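Local atomic coordinates of ATP phosphoribosyltransferase (Thermotoga maritima, PDB entry 1O63), a protein that probably catalyses the first step of histidine biosynthesis, as the HisG partner of HisZ, condensing ATP with 5-phosphoribose 1-diphosphate to give phosphoribosyl-ATP and diphosphate. Residues Ile106-Lys109 with Val113-Arg116; Leu145-Thr150 with Asp165-Ile170. One frame throughout, in Å; residues are numbered along the deposited sequence.

Interaction 1 (Ile106-Lys109 with Val113-Arg116); sequences IATK and VTQR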
ATOM      1  N   ILE A 106      -8.067 -17.204  -1.078  1.00 25.26           N
ATOM      2  CA  ILE A 106      -6.885 -16.765  -0.339  1.00 23.37           C
ATOM      3  C   ILE A 106      -6.774 -15.233  -0.429  1.00 24.84           C
ATOM      4  O   ILE A 106      -6.636 -14.739  -1.546  1.00 22.43           O
ATOM      5  CB  ILE A 106      -5.588 -17.356  -0.920  1.00 22.52           C
ATOM      6  CG1 ILE A 106      -5.746 -18.865  -1.176  1.00 24.86           C
ATOM      7  CG2 ILE A 106      -4.409 -17.067  -0.020  1.00 17.70           C
ATOM      8  CD1 ILE A 106      -4.523 -19.540  -1.772  1.00 27.05           C
ATOM      9  N   ALA A 107      -6.778 -14.589   0.729  1.00 22.82           N
ATOM     10  CA  ALA A 107      -6.557 -13.141   0.821  1.00 21.90           C
ATOM     11  C   ALA A 107      -5.064 -12.891   0.968  1.00 22.12           C
ATOM     12  O   ALA A 107      -4.389 -13.674   1.637  1.00 20.34           O
ATOM     13  CB  ALA A 107      -7.232 -12.584   2.080  1.00 19.84           C
ATOM     14  N   THR A 108      -4.567 -11.805   0.355  1.00 22.47           N
ATOM     15  CA  THR A 108      -3.115 -11.557   0.478  1.00 22.25           C
ATOM     16  C   THR A 108      -2.785 -10.170  -0.065  1.00 21.89           C
ATOM     17  O   THR A 108      -3.553  -9.638  -0.877  1.00 22.18           O
ATOM     18  CB  THR A 108      -2.363 -12.615  -0.370  1.00 20.16           C
ATOM     19  OG1 THR A 108      -0.956 -12.410  -0.307  1.00 17.47           O
ATOM     20  CG2 THR A 108      -2.791 -12.517  -1.839  1.00 19.86           C
ATOM     21  N   LYS A 109      -1.655  -9.625   0.334  1.00 22.07           N
ATOM     22  CA  LYS A 109      -1.078  -8.431  -0.256  1.00 23.66           C
ATOM     23  C   LYS A 109      -0.133  -8.815  -1.405  1.00 24.31           C
ATOM     24  O   LYS A 109       0.415  -7.942  -2.104  1.00 23.00           O
ATOM     25  CB  LYS A 109      -0.222  -7.649   0.752  1.00 28.94           C
ATOM     26  CG  LYS A 109      -0.956  -7.260   2.017  1.00 35.99           C
ATOM     27  CD  LYS A 109      -0.234  -6.143   2.747  1.00 39.92           C
ATOM     28  CE  LYS A 109       0.844  -6.678   3.635  1.00 43.93           C
ATOM     29  NZ  LYS A 109       1.338  -5.667   4.620  1.00 46.74           N
ATOM     30  N   VAL A 113       3.039 -13.821  -5.729  1.00 21.98           N
ATOM     31  CA  VAL A 113       3.585 -14.846  -4.839  1.00 20.37           C
ATOM     32  C   VAL A 113       2.524 -15.927  -4.562  1.00 20.93           C
ATOM     33  O   VAL A 113       2.792 -17.111  -4.647  1.00 20.14           O
ATOM     34  CB  VAL A 113       3.994 -14.200  -3.497  1.00 20.83           C
ATOM     35  CG1 VAL A 113       4.064 -15.224  -2.382  1.00 19.61           C
ATOM     36  CG2 VAL A 113       5.353 -13.512  -3.702  1.00 19.84           C
ATOM     37  N   THR A 114       1.308 -15.510  -4.212  1.00 22.39           N
ATOM     38  CA  THR A 114       0.239 -16.471  -3.894  1.00 21.91           C
ATOM     39  C   THR A 114      -0.118 -17.289  -5.133  1.00 24.03           C
ATOM     40  O   THR A 114      -0.218 -18.523  -5.064  1.00 21.99           O
ATOM     41  CB  THR A 114      -1.015 -15.882  -3.278  0.50 26.64           C
ATOM     42  OG1 THR A 114      -2.065 -16.911  -3.268  0.50 29.14           O
ATOM     43  CG2 THR A 114      -1.604 -14.736  -4.060  0.50 29.33           C
ATOM     44  N   GLN A 115      -0.223 -16.638  -6.294  1.00 23.25           N
ATOM     45  CA  GLN A 115      -0.534 -17.393  -7.519  1.00 27.36           C
ATOM     46  C   GLN A 115       0.555 -18.418  -7.796  1.00 28.12           C
ATOM     47  O   GLN A 115       0.254 -19.574  -8.130  1.00 30.81           O
ATOM     48  CB  GLN A 115      -0.706 -16.442  -8.698  1.00 31.67           C
ATOM     49  CG  GLN A 115      -0.728 -17.145 -10.065  1.00 36.09           C
ATOM     50  CD  GLN A 115      -2.011 -17.923 -10.259  1.00 40.62           C
ATOM     51  OE1 GLN A 115      -3.010 -17.651  -9.584  1.00 44.60           O
ATOM     52  NE2 GLN A 115      -2.015 -18.888 -11.169  1.00 41.27           N
ATOM     53  N   ARG A 116       1.828 -18.039  -7.610  1.00 27.40           N
ATOM     54  CA  ARG A 116       2.932 -18.980  -7.830  1.00 26.27           C
ATOM     55  C   ARG A 116       2.838 -20.165  -6.875  1.00 28.17           C
ATOM     56  O   ARG A 116       3.175 -21.310  -7.209  1.00 24.72           O
ATOM     57  CB  ARG A 116       4.272 -18.267  -7.660  1.00 32.38           C
ATOM     58  CG  ARG A 116       5.483 -19.004  -8.185  1.00 36.10           C
ATOM     59  CD  ARG A 116       6.745 -18.133  -8.155  1.00 34.44           C
ATOM     60  NE  ARG A 116       6.557 -16.959  -8.986  1.00 40.69           N
ATOM     61  CZ  ARG A 116       6.518 -15.693  -8.591  1.00 40.75           C
ATOM     62  NH1 ARG A 116       6.709 -15.385  -7.314  1.00 37.73           N
ATOM     63  NH2 ARG A 116       6.306 -14.751  -9.506  1.00 41.15           N
TER
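Matching first torsions present a methyl from each side: in T108 (chi1 179°) and in T114 (chi1 169°) the hydroxyl lies opposite the backbone N and CG2 sits between N and the carbonyl carbon. T108 CA and T114 CA are 7.4 Å apart, near enough for the CG2 atoms to meet, with the side chains crossing obliquely. T108 CG2 and T114 CG2 are modelled 3.4 Å apart, which is tight for two methyl groups; because T114 was deposited in two conformers, that closeness is doubtful. I106, two residues earlier on the same face of the strand, passes alongside T114 in the opposite direction. Its CD1 lies 3.9 Å from T114 OG1 and its CG2 4.0 Å from the same oxygen.

The pairing is a worked example of the strand-to-helix half of a beta-alpha-beta unit, here strand 104-108, helix 111-121 and strand 125-129. I106 and T108 both direct their CB toward the helix, while A107 between them faces the other way. I127 of strand 125-129 touches T108 and T114, extending the interface to the third element. The T108 hydroxyl is occupied elsewhere, hydrogen-bonded to F110 N and to V147 O, leaving the methyl to face the helix. T114 OG1, in the given conformer, is buried among carbons without a polar partner.

Interaction 2 (Leu145-Thr150 with Asp165-Ile170); sequences LIVDIT and DEIFVI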
ATOM      1  N   LEU A 145      -8.117 -18.893   3.566  1.00 20.74           N
ATOM      2  CA  LEU A 145      -6.725 -18.898   3.898  1.00 20.36           C
ATOM      3  C   LEU A 145      -6.092 -17.522   3.578  1.00 20.34           C
ATOM      4  O   LEU A 145      -6.674 -16.723   2.877  1.00 21.37           O
ATOM      5  CB  LEU A 145      -5.920 -19.916   3.046  1.00 18.32           C
ATOM      6  CG  LEU A 145      -6.366 -21.373   3.051  1.00 24.59           C
ATOM      7  CD1 LEU A 145      -5.771 -22.156   1.877  1.00 20.93           C
ATOM      8  CD2 LEU A 145      -6.027 -22.074   4.353  1.00 25.28           C
ATOM      9  N   ILE A 146      -4.915 -17.303   4.155  1.00 20.64           N
ATOM     10  CA  ILE A 146      -4.163 -16.104   3.783  1.00 21.81           C
ATOM     11  C   ILE A 146      -2.729 -16.489   3.424  1.00 19.35           C
ATOM     12  O   ILE A 146      -2.292 -17.579   3.798  1.00 21.85           O
ATOM     13  CB  ILE A 146      -4.096 -15.040   4.884  1.00 21.15           C
ATOM     14  CG1 ILE A 146      -3.329 -15.593   6.078  1.00 22.67           C
ATOM     15  CG2 ILE A 146      -5.512 -14.536   5.236  1.00 19.02           C
ATOM     16  CD1 ILE A 146      -3.114 -14.647   7.232  1.00 26.74           C
ATOM     17  N   VAL A 147      -2.088 -15.620   2.653  1.00 18.51           N
ATOM     18  CA  VAL A 147      -0.635 -15.760   2.411  1.00 19.58           C
ATOM     19  C   VAL A 147      -0.062 -14.425   2.902  1.00 20.42           C
ATOM     20  O   VAL A 147      -0.468 -13.386   2.381  1.00 20.72           O
ATOM     21  CB  VAL A 147      -0.270 -16.027   0.959  1.00 20.00           C
ATOM     22  CG1 VAL A 147       1.207 -15.758   0.711  1.00 19.82           C
ATOM     23  CG2 VAL A 147      -0.638 -17.434   0.526  1.00 18.20           C
ATOM     24  N   ASP A 148       0.714 -14.455   3.974  1.00 20.25           N
ATOM     25  CA  ASP A 148       1.175 -13.177   4.553  1.00 22.52           C
ATOM     26  C   ASP A 148       2.496 -13.351   5.279  1.00 21.87           C
ATOM     27  O   ASP A 148       2.965 -14.471   5.508  1.00 21.72           O
ATOM     28  CB  ASP A 148       0.124 -12.621   5.520  1.00 22.29           C
ATOM     29  CG  ASP A 148       0.231 -11.137   5.770  1.00 27.60           C
ATOM     30  OD1 ASP A 148       1.029 -10.451   5.087  1.00 29.98           O
ATOM     31  OD2 ASP A 148      -0.479 -10.625   6.660  1.00 28.60           O
ATOM     32  N   ILE A 149       3.074 -12.235   5.683  1.00 23.15           N
ATOM     33  CA  ILE A 149       4.347 -12.235   6.397  1.00 22.80           C
ATOM     34  C   ILE A 149       4.062 -12.299   7.916  1.00 25.71           C
ATOM     35  O   ILE A 149       3.126 -11.673   8.393  1.00 24.51           O
ATOM     36  CB  ILE A 149       5.121 -10.928   6.148  1.00 24.68           C
ATOM     37  CG1 ILE A 149       5.478 -10.745   4.665  1.00 22.40           C
ATOM     38  CG2 ILE A 149       6.375 -10.827   7.013  1.00 24.22           C
ATOM     39  CD1 ILE A 149       6.126  -9.339   4.476  1.00 23.63           C
ATOM     40  N   THR A 150       4.918 -13.013   8.602  1.00 27.11           N
ATOM     41  CA  THR A 150       4.958 -13.162  10.033  1.00 29.13           C
ATOM     42  C   THR A 150       6.425 -13.175  10.480  1.00 28.42           C
ATOM     43  O   THR A 150       7.299 -13.581   9.722  1.00 27.46           O
ATOM     44  CB  THR A 150       4.298 -14.492  10.488  1.00 30.25           C
ATOM     45  OG1 THR A 150       4.276 -14.548  11.917  1.00 31.96           O
ATOM     46  CG2 THR A 150       5.088 -15.695   9.988  1.00 31.41           C
ATOM     47  N   ASP A 165       2.020 -23.585   6.131  1.00 30.00           N
ATOM     48  CA  ASP A 165       3.169 -23.856   5.279  1.00 31.39           C
ATOM     49  C   ASP A 165       4.089 -22.619   5.246  1.00 33.20           C
ATOM     50  O   ASP A 165       3.628 -21.478   5.226  1.00 29.91           O
ATOM     51  CB  ASP A 165       2.736 -24.208   3.864  1.00 31.06           C
ATOM     52  CG  ASP A 165       3.737 -24.977   3.031  1.00 35.38           C
ATOM     53  OD1 ASP A 165       4.738 -25.491   3.577  1.00 33.71           O
ATOM     54  OD2 ASP A 165       3.521 -25.113   1.789  1.00 29.30           O
ATOM     55  N   GLU A 166       5.382 -22.905   5.151  1.00 31.21           N
ATOM     56  CA  GLU A 166       6.383 -21.828   5.049  1.00 32.12           C
ATOM     57  C   GLU A 166       6.690 -21.637   3.570  1.00 31.57           C
ATOM     58  O   GLU A 166       7.075 -22.605   2.904  1.00 31.99           O
ATOM     59  CB  GLU A 166       7.634 -22.257   5.812  1.00 37.70           C
ATOM     60  CG  GLU A 166       7.400 -22.645   7.263  1.00 43.96           C
ATOM     61  CD  GLU A 166       7.515 -21.454   8.204  1.00 50.05           C
ATOM     62  OE1 GLU A 166       7.112 -21.555   9.378  1.00 50.97           O
ATOM     63  OE2 GLU A 166       8.013 -20.399   7.746  1.00 52.70           O
ATOM     64  N   ILE A 167       6.427 -20.466   2.995  1.00 30.99           N
ATOM     65  CA  ILE A 167       6.634 -20.360   1.525  1.00 29.25           C
ATOM     66  C   ILE A 167       8.052 -19.931   1.209  1.00 29.47           C
ATOM     67  O   ILE A 167       8.641 -20.343   0.222  1.00 30.40           O
ATOM     68  CB  ILE A 167       5.601 -19.423   0.895  1.00 27.10           C
ATOM     69  CG1 ILE A 167       4.178 -19.926   1.211  1.00 25.93           C
ATOM     70  CG2 ILE A 167       5.829 -19.346  -0.614  1.00 26.94           C
ATOM     71  CD1 ILE A 167       3.072 -18.998   0.788  1.00 27.12           C
ATOM     72  N   PHE A 168       8.580 -18.956   1.957  1.00 27.01           N
ATOM     73  CA  PHE A 168       9.960 -18.551   1.778  1.00 25.88           C
ATOM     74  C   PHE A 168      10.365 -17.652   2.933  1.00 25.71           C
ATOM     75  O   PHE A 168       9.525 -16.959   3.557  1.00 24.20           O
ATOM     76  CB  PHE A 168      10.332 -17.910   0.458  1.00 25.12           C
ATOM     77  CG  PHE A 168       9.559 -16.708   0.045  1.00 24.22           C
ATOM     78  CD1 PHE A 168       9.856 -15.455   0.568  1.00 24.27           C
ATOM     79  CD2 PHE A 168       8.532 -16.807  -0.882  1.00 23.76           C
ATOM     80  CE1 PHE A 168       9.139 -14.341   0.174  1.00 22.47           C
ATOM     81  CE2 PHE A 168       7.794 -15.703  -1.263  1.00 23.59           C
ATOM     82  CZ  PHE A 168       8.103 -14.455  -0.731  1.00 24.49           C
ATOM     83  N   VAL A 169      11.667 -17.693   3.177  1.00 22.85           N
ATOM     84  CA  VAL A 169      12.233 -16.845   4.228  1.00 25.81           C
ATOM     85  C   VAL A 169      12.531 -15.482   3.597  1.00 26.12           C
ATOM     86  O   VAL A 169      12.860 -15.456   2.419  1.00 26.38           O
ATOM     87  CB  VAL A 169      13.534 -17.472   4.763  1.00 29.34           C
ATOM     88  CG1 VAL A 169      14.338 -16.452   5.553  1.00 30.28           C
ATOM     89  CG2 VAL A 169      13.177 -18.693   5.609  1.00 29.75           C
ATOM     90  N   ILE A 170      12.284 -14.410   4.321  1.00 26.55           N
ATOM     91  CA  ILE A 170      12.451 -13.062   3.796  1.00 26.30           C
ATOM     92  C   ILE A 170      13.693 -12.400   4.387  1.00 27.79           C
ATOM     93  O   ILE A 170      13.880 -12.343   5.603  1.00 26.59           O
ATOM     94  CB  ILE A 170      11.239 -12.175   4.071  1.00 26.66           C
ATOM     95  CG1 ILE A 170      10.022 -12.664   3.232  1.00 22.45           C
ATOM     96  CG2 ILE A 170      11.515 -10.711   3.739  1.00 25.68           C
ATOM     97  CD1 ILE A 170       8.726 -12.199   3.891  1.00 25.56           C
TER
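V147 and I149, two residues apart on one strand, are met by I167 and I170, three residues apart on the other; the mismatch comes from a classic beta bulge, in which I167 and F168 both face M89. The backbone of I167 bends there (psi -43°), and the extra residue brings I170 level with I149. A second oddity is that the strands are not neighbours. Strand 81-94 runs between 145-150 and 161-176, antiparallel to each, leaving the touching parts pointing the same way and 24° apart. V147 CA and I167 CA are 8.6 Å from each other, and the side chains reach across the middle strand on one face of the sheet.

At one end, I167 sends its CD1 to the forked tip of V147, 3.7 Å from V147 CG1 and 4.0 Å from V147 CG2. The I167 chain is extended beyond CB (chi2 173°), which carries CD1 that far. At the other end, I170 CD1 lies against the side of I149, with I149 CG1 at 3.6 Å and I149 CD1 at 3.9 Å. Each pair crosses at about a right angle, with the terminal methyl of an isoleucine meeting the other side chain. S87 of the middle strand touches both I149 and I170. Helix 111-121 packs on this face as well, T114 touching V147 and Y117 touching I167.

No hydrogen bond passes directly between 145-150 and 165-170. With apolar methyl and methylene contacts alone, direct contact gives little directional control, and the alignment of the two strands probably depends largely on the hydrogen-bonded strand between them and on the bulge.

In the fold
Along the chain interaction 1 is complete before interaction 2 begins, yet their centres lie about 9 Å apart. They share one mixed sheet, in which strands 104-108 and 145-150 are parallel neighbours. Backbone hydrogen bonds, probably including A107 N to L145 O (3.0 Å), join these strands. Interaction 1 attaches helix 111-121 to the sheet; interaction 2 bridges, over one face, two strands separated by strand 81-94, and the same helix reaches the side chains of both. Together they tie the beta-alpha-beta unit to the long strand 161-176, which continues toward the other half of the sheet, consistent with a two-lobed, periplasmic-binding-protein-like fold.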